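Fructose-bisphosphate aldolase (Plasmodium falciparum, PDB 4TR9) is an aldolase, a tetrameric enzyme in this model whose chain folds as a TIM barrel with a ligand pocket among its strands. Local coordinates at residues Gln27-Ala32 against Gly233-Pro238; Arg262-Thr267 against Trp302-Ser307; Arg180-Cys185 against Pro192-Glu197; Pro98-Leu103 against Ile108-Lys113; Glu173-Leu178 against Leu217-Lys222. One frame throughout, in Å; residues are numbered along the deposited sequence. Where two conformers were deposited one is given.

Contact 1 (Gln27-Ala32 against Gly233-Pro238); sequences QKLVQA and GALLKP
Leu-235 meets Leu-29 and Val-30 mainly through methyl groups. No ring or other flat group takes part, so there is no face or edge to fill. The isopropyl fork of Leu-235 does the work, one branch for each partner. Its CD1 lies 3.9 Å from CD1 of Leu-29. The same CD1 is 4.0 Å from CB of Leu-29, so it rests against the side of that chain as well as its end. The other branch, CD2 of Leu-235, is 3.9 Å from CG1 of Val-30. Here the two side chains run past each other in opposite directions.

In Leu-235, chi1 (-70°) sets CG opposite the carbonyl carbon, and chi2 (178°) turns the fork so that CD1 faces Leu-29 and CD2 faces Val-30. Leu-29 has the same shape. All three touching residues are buried. Leu-29 also packs on Ile-109 and Phe-150, and its backbone O accepts a hydrogen bond from Ser-80 OG. These neighbours lie at or near the starts of their strands, which is consistent with the end of helix 16-29 and the following turn covering the N-terminal end of the barrel. Two residues on from Leu-235, Lys-237 takes no part in this packing but lies in the ligand pocket, where its NZ makes weak hydrogen bonds to 38D and to Ser-307 OG.

The contact itself is purely apolar. It depends on fit and on exclusion of water, and its few methyl contacts impose little directional restraint.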
# COMPACT_ATOMS: atom_id res chain seq x y z
N GLN A 27 1.25 0.89 30.73
CA GLN A 27 0.75 -0.22 31.53
C GLN A 27 0.09 0.29 32.81
O GLN A 27 -0.87 -0.30 33.30
CB GLN A 27 1.89 -1.18 31.88
CG GLN A 27 1.47 -2.38 32.71
CD GLN A 27 0.50 -3.30 31.99
OE1 GLN A 27 0.51 -3.38 30.76
NE2 GLN A 27 -0.33 -4.00 32.75
N LYS A 28 0.60 1.40 33.33
CA LYS A 28 0.09 1.98 34.57
C LYS A 28 -1.28 2.62 34.36
O LYS A 28 -2.11 2.64 35.27
CB LYS A 28 1.09 3.01 35.11
CG LYS A 28 0.75 3.57 36.48
CD LYS A 28 1.99 4.19 37.12
CE LYS A 28 2.70 5.14 36.16
NZ LYS A 28 3.97 5.66 36.72
N LEU A 29 -1.52 3.14 33.16
CA LEU A 29 -2.81 3.73 32.82
C LEU A 29 -3.90 2.67 32.72
O LEU A 29 -5.08 2.95 32.92
CB LEU A 29 -2.72 4.52 31.51
CG LEU A 29 -2.02 5.88 31.57
CD1 LEU A 29 -1.90 6.48 30.18
CD2 LEU A 29 -2.78 6.81 32.50
N VAL A 30 -3.50 1.44 32.40
CA VAL A 30 -4.44 0.33 32.31
C VAL A 30 -4.22 -0.65 33.46
O VAL A 30 -4.41 -1.86 33.31
CB VAL A 30 -4.32 -0.41 30.96
CG1 VAL A 30 -4.82 0.48 29.83
CG2 VAL A 30 -2.88 -0.85 30.71
N GLN A 31 -3.81 -0.12 34.61
CA GLN A 31 -3.59 -0.92 35.81
C GLN A 31 -4.89 -1.62 36.21
O GLN A 31 -5.98 -1.14 35.92
CB GLN A 31 -3.07 -0.05 36.95
CG GLN A 31 -2.42 -0.83 38.10
CD GLN A 31 -1.80 0.08 39.14
OE1 GLN A 31 -1.99 1.30 39.13
NE2 GLN A 31 -1.04 -0.51 40.06
N ALA A 32 -4.75 -2.76 36.89
CA ALA A 32 -5.89 -3.62 37.23
C ALA A 32 -7.00 -2.87 37.96
O ALA A 32 -6.80 -2.34 39.05
CB ALA A 32 -5.41 -4.79 38.08
N GLY A 233 4.30 1.22 24.25
CA GLY A 233 4.13 2.53 24.86
C GLY A 233 2.95 3.29 24.31
O GLY A 233 2.90 4.52 24.38
N ALA A 234 1.97 2.56 23.77
CA ALA A 234 0.80 3.20 23.19
C ALA A 234 -0.49 2.60 23.73
O ALA A 234 -0.48 1.55 24.38
CB ALA A 234 0.84 3.08 21.67
N LEU A 235 -1.60 3.28 23.47
CA LEU A 235 -2.92 2.79 23.86
C LEU A 235 -3.90 2.97 22.71
O LEU A 235 -3.72 3.83 21.85
CB LEU A 235 -3.44 3.51 25.11
CG LEU A 235 -2.74 3.19 26.43
CD1 LEU A 235 -3.34 4.02 27.56
CD2 LEU A 235 -2.82 1.71 26.76
N LEU A 236 -4.94 2.14 22.69
CA LEU A 236 -5.96 2.22 21.65
C LEU A 236 -7.30 2.64 22.23
O LEU A 236 -7.75 2.08 23.23
CB LEU A 236 -6.10 0.87 20.93
CG LEU A 236 -7.12 0.79 19.79
CD1 LEU A 236 -6.76 1.74 18.66
CD2 LEU A 236 -7.24 -0.64 19.29
N LYS A 237 -7.94 3.63 21.61
CA LYS A 237 -9.25 4.08 22.04
C LYS A 237 -10.28 3.92 20.92
O LYS A 237 -10.61 4.89 20.24
CB LYS A 237 -9.20 5.53 22.52
CG LYS A 237 -10.49 6.03 23.15
CD LYS A 237 -10.34 7.43 23.71
CE LYS A 237 -11.63 7.93 24.34
NZ LYS A 237 -11.47 9.28 24.95
N PRO A 238 -10.77 2.69 20.72
CA PRO A 238 -11.76 2.42 19.68
C PRO A 238 -13.18 2.43 20.22
O PRO A 238 -13.38 2.57 21.43
CB PRO A 238 -11.37 1.03 19.21
CG PRO A 238 -10.93 0.36 20.48
CD PRO A 238 -10.33 1.45 21.37

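Contact 2 (Arg262-Thr267 against Trp302-Ser307); sequences RTLRRT and WALTFS
Trp-302 and Leu-304 pack against one turn of helix 253-267, at Leu-264 and Arg-265. The aromatic contacts come first. The six-membered part of the Trp-302 indole reaches the helix with its outer carbons. CH2 of Trp-302 is 3.7 Å from CB of Leu-264 and 3.6 Å from CG of Arg-265. CZ2 of Trp-302 lies 3.7 Å from the backbone O of Leu-264. Arg-265 CG and this oxygen approach the ring obliquely, while Arg-265 CA lies at the edge in the ring plane. Arg-265 meets the indole with its aliphatic stem. The guanidinium plane is turned 60° from the ring, and the two do not stack. The chi1 of Trp-302 is -4°, which nearly eclipses CG with the backbone N and is an unusual conformation.

The aliphatic contact is simpler. CD1 of Leu-264 and CD2 of Leu-304 approach tip to tip, 3.8 Å apart.

Polar bonds hold the parts from within or from outside the pair. OG1 of Thr-267 bonds the O of Thr-263 one turn back, at 2.7 Å. Trp-302 NE1 bonds the O of Val-268, which restrains the rotation of the indole. Arg-266, whose CB points away from the strand, forms a salt bridge with Glu-232 of the second subunit, and Trp-302 packs on Pro-270 of that subunit.

Leu-304 also touches Val-275 of the adjacent strand. The arrangement is that of a TIM barrel: an outer helix lies over the parallel strands, here close to a subunit interface.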
# COMPACT_ATOMS: atom_id res chain seq x y z
N ARG A 262 -13.76 -10.47 19.47
CA ARG A 262 -13.34 -11.11 18.23
C ARG A 262 -12.63 -10.12 17.31
O ARG A 262 -11.63 -10.45 16.68
CB ARG A 262 -14.53 -11.73 17.50
CG ARG A 262 -14.15 -12.55 16.28
CD ARG A 262 -15.37 -12.99 15.50
NE ARG A 262 -15.93 -11.90 14.71
CZ ARG A 262 -16.97 -12.03 13.89
NH1 ARG A 262 -17.41 -10.98 13.21
NH2 ARG A 262 -17.56 -13.20 13.75
N THR A 263 -13.16 -8.90 17.24
CA THR A 263 -12.59 -7.86 16.39
C THR A 263 -11.19 -7.46 16.86
O THR A 263 -10.29 -7.26 16.05
CB THR A 263 -13.49 -6.61 16.36
OG1 THR A 263 -14.82 -6.98 15.96
CG2 THR A 263 -12.94 -5.58 15.38
N LEU A 264 -11.02 -7.35 18.18
CA LEU A 264 -9.74 -6.95 18.75
C LEU A 264 -8.70 -8.05 18.62
O LEU A 264 -7.54 -7.78 18.31
CB LEU A 264 -9.92 -6.57 20.22
CG LEU A 264 -10.76 -5.32 20.50
CD1 LEU A 264 -10.85 -5.05 21.99
CD2 LEU A 264 -10.19 -4.12 19.76
N ARG A 265 -9.10 -9.29 18.86
CA ARG A 265 -8.19 -10.43 18.78
C ARG A 265 -7.67 -10.64 17.36
O ARG A 265 -6.57 -11.14 17.16
CB ARG A 265 -8.86 -11.70 19.29
CG ARG A 265 -9.10 -11.72 20.79
CD ARG A 265 -9.71 -13.04 21.23
NE ARG A 265 -8.86 -14.18 20.90
CZ ARG A 265 -7.89 -14.63 21.68
NH1 ARG A 265 -7.16 -15.68 21.29
NH2 ARG A 265 -7.63 -14.05 22.84
N ARG A 266 -8.47 -10.24 16.38
CA ARG A 266 -8.10 -10.40 14.98
C ARG A 266 -7.18 -9.30 14.47
O ARG A 266 -6.56 -9.43 13.42
CB ARG A 266 -9.35 -10.46 14.10
CG ARG A 266 -10.14 -11.76 14.18
CD ARG A 266 -11.38 -11.68 13.30
NE ARG A 266 -12.14 -12.93 13.29
CZ ARG A 266 -13.28 -13.10 12.65
NH1 ARG A 266 -13.91 -14.27 12.70
NH2 ARG A 266 -13.81 -12.10 11.95
N THR A 267 -7.08 -8.20 15.22
CA THR A 267 -6.39 -7.02 14.71
C THR A 267 -5.30 -6.46 15.63
O THR A 267 -4.31 -5.91 15.15
CB THR A 267 -7.39 -5.88 14.42
OG1 THR A 267 -8.16 -5.60 15.59
CG2 THR A 267 -8.34 -6.28 13.29
N TRP A 302 -4.72 -8.26 26.42
CA TRP A 302 -4.53 -6.87 26.82
C TRP A 302 -5.61 -6.46 27.82
O TRP A 302 -6.64 -7.12 27.93
CB TRP A 302 -4.58 -5.93 25.60
CG TRP A 302 -4.69 -6.63 24.28
CD1 TRP A 302 -3.72 -6.73 23.32
CD2 TRP A 302 -5.84 -7.31 23.76
NE1 TRP A 302 -4.20 -7.43 22.24
CE2 TRP A 302 -5.50 -7.80 22.48
CE3 TRP A 302 -7.13 -7.56 24.25
CZ2 TRP A 302 -6.39 -8.53 21.70
CZ3 TRP A 302 -8.01 -8.28 23.47
CH2 TRP A 302 -7.64 -8.75 22.20
N ALA A 303 -5.36 -5.37 28.54
CA ALA A 303 -6.35 -4.84 29.47
C ALA A 303 -7.44 -4.10 28.71
O ALA A 303 -7.18 -3.11 28.02
CB ALA A 303 -5.69 -3.93 30.49
N LEU A 304 -8.68 -4.58 28.82
CA LEU A 304 -9.80 -3.95 28.16
C LEU A 304 -10.60 -3.10 29.14
O LEU A 304 -11.61 -3.55 29.70
CB LEU A 304 -10.70 -4.99 27.50
CG LEU A 304 -10.02 -5.87 26.44
CD1 LEU A 304 -11.02 -6.74 25.71
CD2 LEU A 304 -9.25 -5.00 25.46
N THR A 305 -10.14 -1.87 29.35
CA THR A 305 -10.79 -0.96 30.29
C THR A 305 -11.50 0.17 29.56
O THR A 305 -11.95 -0.00 28.43
CB THR A 305 -9.77 -0.38 31.29
OG1 THR A 305 -10.39 0.65 32.07
CG2 THR A 305 -8.56 0.19 30.56
N PHE A 306 -11.61 1.33 30.21
CA PHE A 306 -12.42 2.42 29.69
C PHE A 306 -11.70 3.76 29.65
O PHE A 306 -10.80 4.03 30.45
CB PHE A 306 -13.70 2.56 30.52
CG PHE A 306 -13.44 2.85 31.98
CD1 PHE A 306 -13.42 4.15 32.44
CD2 PHE A 306 -13.24 1.82 32.88
CE1 PHE A 306 -13.18 4.42 33.78
CE2 PHE A 306 -13.00 2.08 34.22
CZ PHE A 306 -12.97 3.38 34.67
N SER A 307 -12.10 4.60 28.70
CA SER A 307 -11.69 6.00 28.67
C SER A 307 -12.94 6.86 28.55
O SER A 307 -13.12 7.60 27.59
CB SER A 307 -10.74 6.27 27.50
OG SER A 307 -10.36 7.64 27.47

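Contact 3 (Arg180-Cys185 against Pro192-Glu197); sequences RYASIC and PIVEPE
Tyr-181 and Ala-182 press on Pro-192, and this is the tight part of the contact. CB of Pro-192 sits 3.6 Å from CA of Ala-182 and 3.7 Å from its CB. Tyr-181 crosses the proline obliquely, with its CZ 3.7 Å from CB of Pro-192. The phenol oxygen reaches further, to the strand backbone. Ile-193 N gives a weak hydrogen bond to Tyr-181 OH, 2.7 Å long but bent to 118° at the hydrogen. The chi1 of Tyr-181 is 139°, well away from a staggered value, and it swings the ring from the flank of the helix toward the strand. Trp-153 stacks on this ring.

The loose part lies to either end. Cys-185 CB is 4.1 Å from CB of Pro-192, and Ala-182 CB is 4.3 Å from CG2 of Val-194. This looser packing is not a solvent side, since every touching residue is buried. Leu-178 and Val-220 also pack on Val-194. The CB of Ile-193 points away from the helix. Further along, Glu-195 lies in the ligand pocket and makes a weak hydrogen bond to 38D.

The axes of segments 180-185 and 192-197 run nearly antiparallel, at 172°, and approach to 8.2 Å. This is the returning half of the beta-alpha-beta unit formed by strand 150-157, helix 168-187 and strand 191-198, the repeating element of a TIM barrel.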
# COMPACT_ATOMS: atom_id res chain seq x y z
N ARG A 180 1.24 9.50 12.44
CA ARG A 180 2.16 10.62 12.61
C ARG A 180 2.10 11.16 14.04
O ARG A 180 3.13 11.39 14.67
CB ARG A 180 1.85 11.74 11.62
CG ARG A 180 2.05 11.35 10.16
CD ARG A 180 3.52 11.28 9.80
NE ARG A 180 4.13 12.61 9.70
CZ ARG A 180 4.95 13.12 10.61
NH1 ARG A 180 5.46 14.34 10.44
NH2 ARG A 180 5.28 12.42 11.69
N TYR A 181 0.89 11.34 14.54
CA TYR A 181 0.66 11.86 15.88
C TYR A 181 1.33 11.01 16.95
O TYR A 181 1.96 11.53 17.87
CB TYR A 181 -0.84 11.97 16.16
CG TYR A 181 -1.26 11.54 17.55
CD1 TYR A 181 -1.14 12.41 18.63
CD2 TYR A 181 -1.78 10.27 17.78
CE1 TYR A 181 -1.53 12.02 19.90
CE2 TYR A 181 -2.16 9.88 19.05
CZ TYR A 181 -2.03 10.76 20.10
OH TYR A 181 -2.42 10.37 21.37
N ALA A 182 1.19 9.70 16.83
CA ALA A 182 1.68 8.78 17.84
C ALA A 182 3.21 8.77 17.90
O ALA A 182 3.80 8.66 18.98
CB ALA A 182 1.15 7.38 17.59
N SER A 183 3.85 8.89 16.74
CA SER A 183 5.31 8.88 16.67
C SER A 183 5.90 10.14 17.30
O SER A 183 6.92 10.08 18.00
CB SER A 183 5.77 8.75 15.22
OG SER A 183 5.37 9.87 14.45
N ILE A 184 5.27 11.28 17.05
CA ILE A 184 5.73 12.56 17.57
C ILE A 184 5.64 12.59 19.10
O ILE A 184 6.55 13.09 19.77
CB ILE A 184 4.92 13.73 16.98
CG1 ILE A 184 5.06 13.75 15.45
CG2 ILE A 184 5.37 15.06 17.57
CD1 ILE A 184 4.21 14.80 14.77
N CYS A 185 4.55 12.05 19.64
CA CYS A 185 4.35 12.01 21.08
C CYS A 185 5.40 11.14 21.77
O CYS A 185 5.98 11.54 22.78
CB CYS A 185 2.95 11.49 21.42
SG CYS A 185 1.63 12.64 20.99
N PRO A 192 0.91 8.02 23.45
CA PRO A 192 -0.18 8.38 22.55
C PRO A 192 -1.39 7.47 22.68
O PRO A 192 -1.27 6.25 22.61
CB PRO A 192 0.46 8.24 21.16
CG PRO A 192 1.48 7.16 21.34
CD PRO A 192 1.99 7.28 22.76
N ILE A 193 -2.56 8.07 22.87
CA ILE A 193 -3.81 7.32 22.83
C ILE A 193 -4.41 7.42 21.44
O ILE A 193 -4.95 8.46 21.05
CB ILE A 193 -4.82 7.83 23.88
CG1 ILE A 193 -4.28 7.60 25.29
CG2 ILE A 193 -6.15 7.13 23.71
CD1 ILE A 193 -5.28 7.92 26.38
N VAL A 194 -4.31 6.33 20.68
CA VAL A 194 -4.81 6.30 19.31
C VAL A 194 -6.32 6.07 19.30
O VAL A 194 -6.80 5.02 19.72
CB VAL A 194 -4.12 5.20 18.50
CG1 VAL A 194 -4.66 5.16 17.08
CG2 VAL A 194 -2.61 5.41 18.49
N GLU A 195 -7.06 7.06 18.81
CA GLU A 195 -8.52 6.98 18.81
C GLU A 195 -9.10 7.07 17.40
O GLU A 195 -9.38 8.16 16.91
CB GLU A 195 -9.11 8.09 19.69
CG GLU A 195 -10.62 8.05 19.82
CD GLU A 195 -11.17 9.19 20.65
OE1 GLU A 195 -10.37 9.93 21.25
OE2 GLU A 195 -12.41 9.35 20.69
N PRO A 196 -9.27 5.91 16.75
CA PRO A 196 -9.98 5.83 15.48
C PRO A 196 -11.47 5.54 15.69
O PRO A 196 -11.94 4.45 15.38
CB PRO A 196 -9.30 4.66 14.77
CG PRO A 196 -8.90 3.75 15.89
CD PRO A 196 -8.61 4.63 17.09
N GLU A 197 -12.20 6.52 16.22
CA GLU A 197 -13.60 6.32 16.56
C GLU A 197 -14.48 6.14 15.34
O GLU A 197 -14.53 7.00 14.46
CB GLU A 197 -14.13 7.48 17.40
CG GLU A 197 -15.60 7.34 17.76
CD GLU A 197 -16.14 8.54 18.51
OE1 GLU A 197 -15.38 9.50 18.73
OE2 GLU A 197 -17.33 8.52 18.88

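Contact 4 (Pro98-Leu103 against Ile108-Lys113); sequences PMVNLL and IIPGIK
Ile-108 and Leu-103 are joined through their backbones. N of Ile-108 donates to O of Leu-103 at 2.7 Å, with an angle of 155° at the hydrogen. This bond spans the short connection between helix 99-105 and strand 109-113. The CA atoms of Leu-103 and Ile-108 are 4.7 Å apart.

The side chains that meet are apolar. Leu-103 sends its two methyls to different partners. CD2 of Leu-103 lies 3.7 Å from CG2 of Ile-108, and the two chains cross at a slant. CD1 of Leu-103 is 4.0 Å from CA of Pro-110. Ile-108 presents CG2 because this branch lies opposite its own backbone N, with CG1 at chi1 -58°. One helical turn earlier, Val-100 CG1 meets CG of Pro-110 at 4.1 Å, roughly at a right angle.

Leu-103 also packs on Phe-70 of helix 59-70. The CB of Ile-109 points away from the helix, and its side chain packs on Phe-150. At the far end of the strand, Lys-113 touches 38D. The arrangement is a helix leading through a short connection into a parallel strand of a TIM barrel.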
# COMPACT_ATOMS: atom_id res chain seq x y z
N PRO A 98 -3.20 24.31 41.46
CA PRO A 98 -3.29 23.88 40.06
C PRO A 98 -4.07 22.57 39.93
O PRO A 98 -4.02 21.73 40.82
CB PRO A 98 -1.83 23.69 39.66
CG PRO A 98 -1.07 24.59 40.56
CD PRO A 98 -1.81 24.56 41.87
N MET A 99 -4.79 22.41 38.82
CA MET A 99 -5.57 21.21 38.58
C MET A 99 -4.67 19.98 38.48
O MET A 99 -5.08 18.87 38.81
CB MET A 99 -6.40 21.36 37.30
CG MET A 99 -7.38 22.52 37.34
SD MET A 99 -8.56 22.38 38.69
CE MET A 99 -9.41 23.95 38.54
N VAL A 100 -3.44 20.20 38.02
CA VAL A 100 -2.46 19.12 37.90
C VAL A 100 -2.12 18.53 39.26
O VAL A 100 -2.02 17.31 39.41
CB VAL A 100 -1.17 19.62 37.21
CG1 VAL A 100 -0.14 18.51 37.15
CG2 VAL A 100 -1.48 20.13 35.81
N ASN A 101 -1.94 19.40 40.25
CA ASN A 101 -1.59 18.95 41.60
C ASN A 101 -2.70 18.14 42.26
O ASN A 101 -2.43 17.28 43.09
CB ASN A 101 -1.24 20.15 42.48
CG ASN A 101 0.07 20.80 42.08
OD1 ASN A 101 0.91 20.18 41.42
ND2 ASN A 101 0.27 22.05 42.48
N LEU A 102 -3.95 18.41 41.88
CA LEU A 102 -5.08 17.65 42.39
C LEU A 102 -5.01 16.20 41.91
O LEU A 102 -5.41 15.28 42.62
CB LEU A 102 -6.40 18.28 41.95
CG LEU A 102 -6.69 19.70 42.43
CD1 LEU A 102 -8.05 20.17 41.92
CD2 LEU A 102 -6.64 19.77 43.95
N LEU A 103 -4.48 16.01 40.71
CA LEU A 103 -4.33 14.68 40.14
C LEU A 103 -3.13 13.96 40.74
O LEU A 103 -3.16 12.75 40.96
CB LEU A 103 -4.18 14.76 38.62
CG LEU A 103 -5.36 15.37 37.86
CD1 LEU A 103 -5.06 15.44 36.37
CD2 LEU A 103 -6.63 14.58 38.11
N ILE A 108 -3.28 10.15 40.10
CA ILE A 108 -3.86 10.22 38.77
C ILE A 108 -2.91 10.88 37.78
O ILE A 108 -2.43 11.99 38.00
CB ILE A 108 -5.20 10.97 38.77
CG1 ILE A 108 -6.19 10.30 39.73
CG2 ILE A 108 -5.78 11.04 37.37
CD1 ILE A 108 -7.54 10.97 39.78
N ILE A 109 -2.64 10.18 36.68
CA ILE A 109 -1.73 10.67 35.65
C ILE A 109 -2.41 11.69 34.73
O ILE A 109 -3.43 11.38 34.11
CB ILE A 109 -1.17 9.52 34.80
CG1 ILE A 109 -0.49 8.48 35.68
CG2 ILE A 109 -0.20 10.05 33.76
CD1 ILE A 109 0.02 7.28 34.92
N PRO A 110 -1.85 12.90 34.65
CA PRO A 110 -2.38 13.96 33.78
C PRO A 110 -2.25 13.62 32.29
O PRO A 110 -1.20 13.18 31.84
CB PRO A 110 -1.51 15.17 34.13
CG PRO A 110 -0.92 14.86 35.47
CD PRO A 110 -0.72 13.38 35.47
N GLY A 111 -3.33 13.84 31.55
CA GLY A 111 -3.33 13.62 30.11
C GLY A 111 -3.76 14.88 29.38
O GLY A 111 -4.38 15.76 29.97
N ILE A 112 -3.44 14.96 28.09
CA ILE A 112 -3.74 16.17 27.33
C ILE A 112 -4.26 15.88 25.92
O ILE A 112 -3.72 15.04 25.20
CB ILE A 112 -2.49 17.08 27.25
CG1 ILE A 112 -2.79 18.35 26.44
CG2 ILE A 112 -1.30 16.33 26.67
CD1 ILE A 112 -3.84 19.23 27.06
N LYS A 113 -5.33 16.57 25.55
CA LYS A 113 -5.86 16.51 24.20
C LYS A 113 -5.04 17.41 23.29
O LYS A 113 -4.91 18.61 23.54
CB LYS A 113 -7.33 16.94 24.20
CG LYS A 113 -7.96 17.08 22.82
CD LYS A 113 -9.33 17.72 22.93
CE LYS A 113 -10.01 17.81 21.58
NZ LYS A 113 -10.32 16.46 21.04

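Contact 5 (Glu173-Leu178 against Leu217-Lys222); sequences ETAWGL and LSCVFK
Ala-175 lies against Cys-219 and Val-220 where two helices come close together. Its methyl is the projecting group. CB of Ala-175 is 3.4 Å from O of Cys-219 and 3.6 Å from SG of the same residue. The thiol has swung to the side opposite its backbone N (chi1 -175°), and this brings the sulfur alongside the methyl. Ala-175 CB also rests 3.8 Å from CA of Val-220. The small side chain allows a CA-CA distance of 4.3 Å between Ala-175 and Val-220.

Leu-178, one turn on, makes a looser contact. With its CG set opposite the carbonyl carbon (chi1 -70°), its CD1 comes within 4.3 Å of CG2 of Val-220. That methyl is also 4.3 Å from CB of Ala-175, so it serves both residues.

The axes of segments 173-178 and 217-222 approach to 8.1 Å and cross at -34°. Trp-176 points its CB away from this contact, and its NE1 bonds Glu-173 of the third subunit. Leu-178 packs on Trp-153 and Thr-155, and Leu-217 touches Pro-196 and Leu-264. The two helices lie side by side on the outside of the strands, with helix 253-267 flanking 206-226.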
# COMPACT_ATOMS: atom_id res chain seq x y z
N GLU A 173 -6.31 8.22 5.56
CA GLU A 173 -6.01 9.52 6.14
C GLU A 173 -6.14 9.46 7.66
O GLU A 173 -5.34 10.05 8.39
CB GLU A 173 -6.93 10.60 5.56
CG GLU A 173 -7.05 11.86 6.42
CD GLU A 173 -5.74 12.62 6.59
OE1 GLU A 173 -4.77 12.32 5.86
OE2 GLU A 173 -5.68 13.51 7.46
N THR A 174 -7.16 8.75 8.13
CA THR A 174 -7.34 8.51 9.55
C THR A 174 -6.14 7.75 10.12
O THR A 174 -5.56 8.15 11.13
CB THR A 174 -8.62 7.71 9.84
OG1 THR A 174 -9.76 8.57 9.67
CG2 THR A 174 -8.62 7.16 11.25
N ALA A 175 -5.77 6.66 9.45
CA ALA A 175 -4.69 5.80 9.91
C ALA A 175 -3.35 6.53 9.92
O ALA A 175 -2.61 6.46 10.90
CB ALA A 175 -4.61 4.56 9.03
N TRP A 176 -3.03 7.22 8.83
CA TRP A 176 -1.76 7.92 8.72
C TRP A 176 -1.70 9.12 9.67
O TRP A 176 -0.64 9.44 10.20
CB TRP A 176 -1.51 8.38 7.28
CG TRP A 176 -0.10 8.82 7.04
CD1 TRP A 176 0.35 10.11 6.98
CD2 TRP A 176 1.04 7.98 6.83
NE1 TRP A 176 1.71 10.12 6.75
CE2 TRP A 176 2.15 8.83 6.66
CE3 TRP A 176 1.23 6.60 6.78
CZ2 TRP A 176 3.44 8.34 6.43
CZ3 TRP A 176 2.50 6.11 6.56
CH2 TRP A 176 3.59 6.98 6.38
N GLY A 177 -2.84 9.77 9.86
CA GLY A 177 -2.93 10.89 10.78
C GLY A 177 -2.64 10.46 12.20
O GLY A 177 -1.85 11.09 12.90
N LEU A 178 -3.27 9.37 12.62
CA LEU A 178 -3.02 8.78 13.93
C LEU A 178 -1.58 8.30 14.03
O LEU A 178 -0.96 8.36 15.09
CB LEU A 178 -3.98 7.62 14.20
CG LEU A 178 -5.45 7.97 14.42
CD1 LEU A 178 -6.33 6.76 14.18
CD2 LEU A 178 -5.66 8.52 15.82
N LEU A 217 -9.01 -0.96 11.88
CA LEU A 217 -7.94 -1.26 12.83
C LEU A 217 -6.73 -1.89 12.14
O LEU A 217 -5.59 -1.66 12.55
CB LEU A 217 -8.45 -2.19 13.93
CG LEU A 217 -9.39 -1.55 14.96
CD1 LEU A 217 -9.71 -2.53 16.08
CD2 LEU A 217 -8.78 -0.27 15.53
N SER A 218 -6.98 -2.68 11.10
CA SER A 218 -5.90 -3.29 10.33
C SER A 218 -5.05 -2.23 9.65
O SER A 218 -3.83 -2.34 9.60
CB SER A 218 -6.47 -4.27 9.30
OG SER A 218 -5.44 -4.81 8.49
N CYS A 219 -5.71 -1.20 9.13
CA CYS A 219 -5.02 -0.11 8.45
C CYS A 219 -4.36 0.84 9.45
O CYS A 219 -3.30 1.40 9.18
CB CYS A 219 -5.98 0.66 7.55
SG CYS A 219 -5.21 1.95 6.56
N VAL A 220 -5.00 1.01 10.61
CA VAL A 220 -4.47 1.88 11.65
C VAL A 220 -3.13 1.34 12.17
O VAL A 220 -2.14 2.07 12.20
CB VAL A 220 -5.45 2.02 12.83
CG1 VAL A 220 -4.76 2.62 14.04
CG2 VAL A 220 -6.64 2.88 12.42
N PHE A 221 -3.12 0.08 12.58
CA PHE A 221 -1.90 -0.54 13.09
C PHE A 221 -0.84 -0.67 12.00
O PHE A 221 0.36 -0.61 12.28
CB PHE A 221 -2.20 -1.91 13.70
CG PHE A 221 -2.73 -1.84 15.10
CD1 PHE A 221 -1.86 -1.80 16.17
CD2 PHE A 221 -4.09 -1.81 15.34
CE1 PHE A 221 -2.34 -1.73 17.47
CE2 PHE A 221 -4.58 -1.74 16.63
CZ PHE A 221 -3.70 -1.70 17.70
N LYS A 222 -1.28 -0.85 10.76
CA LYS A 222 -0.36 -0.90 9.63
C LYS A 222 0.39 0.42 9.54
O LYS A 222 1.62 0.44 9.47
CB LYS A 222 -1.10 -1.18 8.32
CG LYS A 222 -0.20 -1.25 7.10
CD LYS A 222 0.89 -2.29 7.27
CE LYS A 222 1.60 -2.58 5.96
NZ LYS A 222 2.22 -1.36 5.36

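Overall arrangement
All five contacts are largely buried, but they occupy different layers of the barrel. Contact 1 lies nearest the chain centre and is purely aliphatic. Contacts 1 to 4 all bring a helix or its end against a strand of the parallel sheet. Contact 5 joins two outer helices. Contacts 2, 3 and 5 also touch other subunits. Contacts 3 and 5 share helix 168-187, their centres about 9 Å apart. Contacts 1 and 3 lie on neighbouring strands. The centres of contacts 4 and 5 are about 28 Å apart. Only contacts 3 and 4 have hydrogen bonds between their segments, weak in 3 and backbone-to-backbone in 4. Contacts 1, 3 and 4 each include a pocket residue outside their packing.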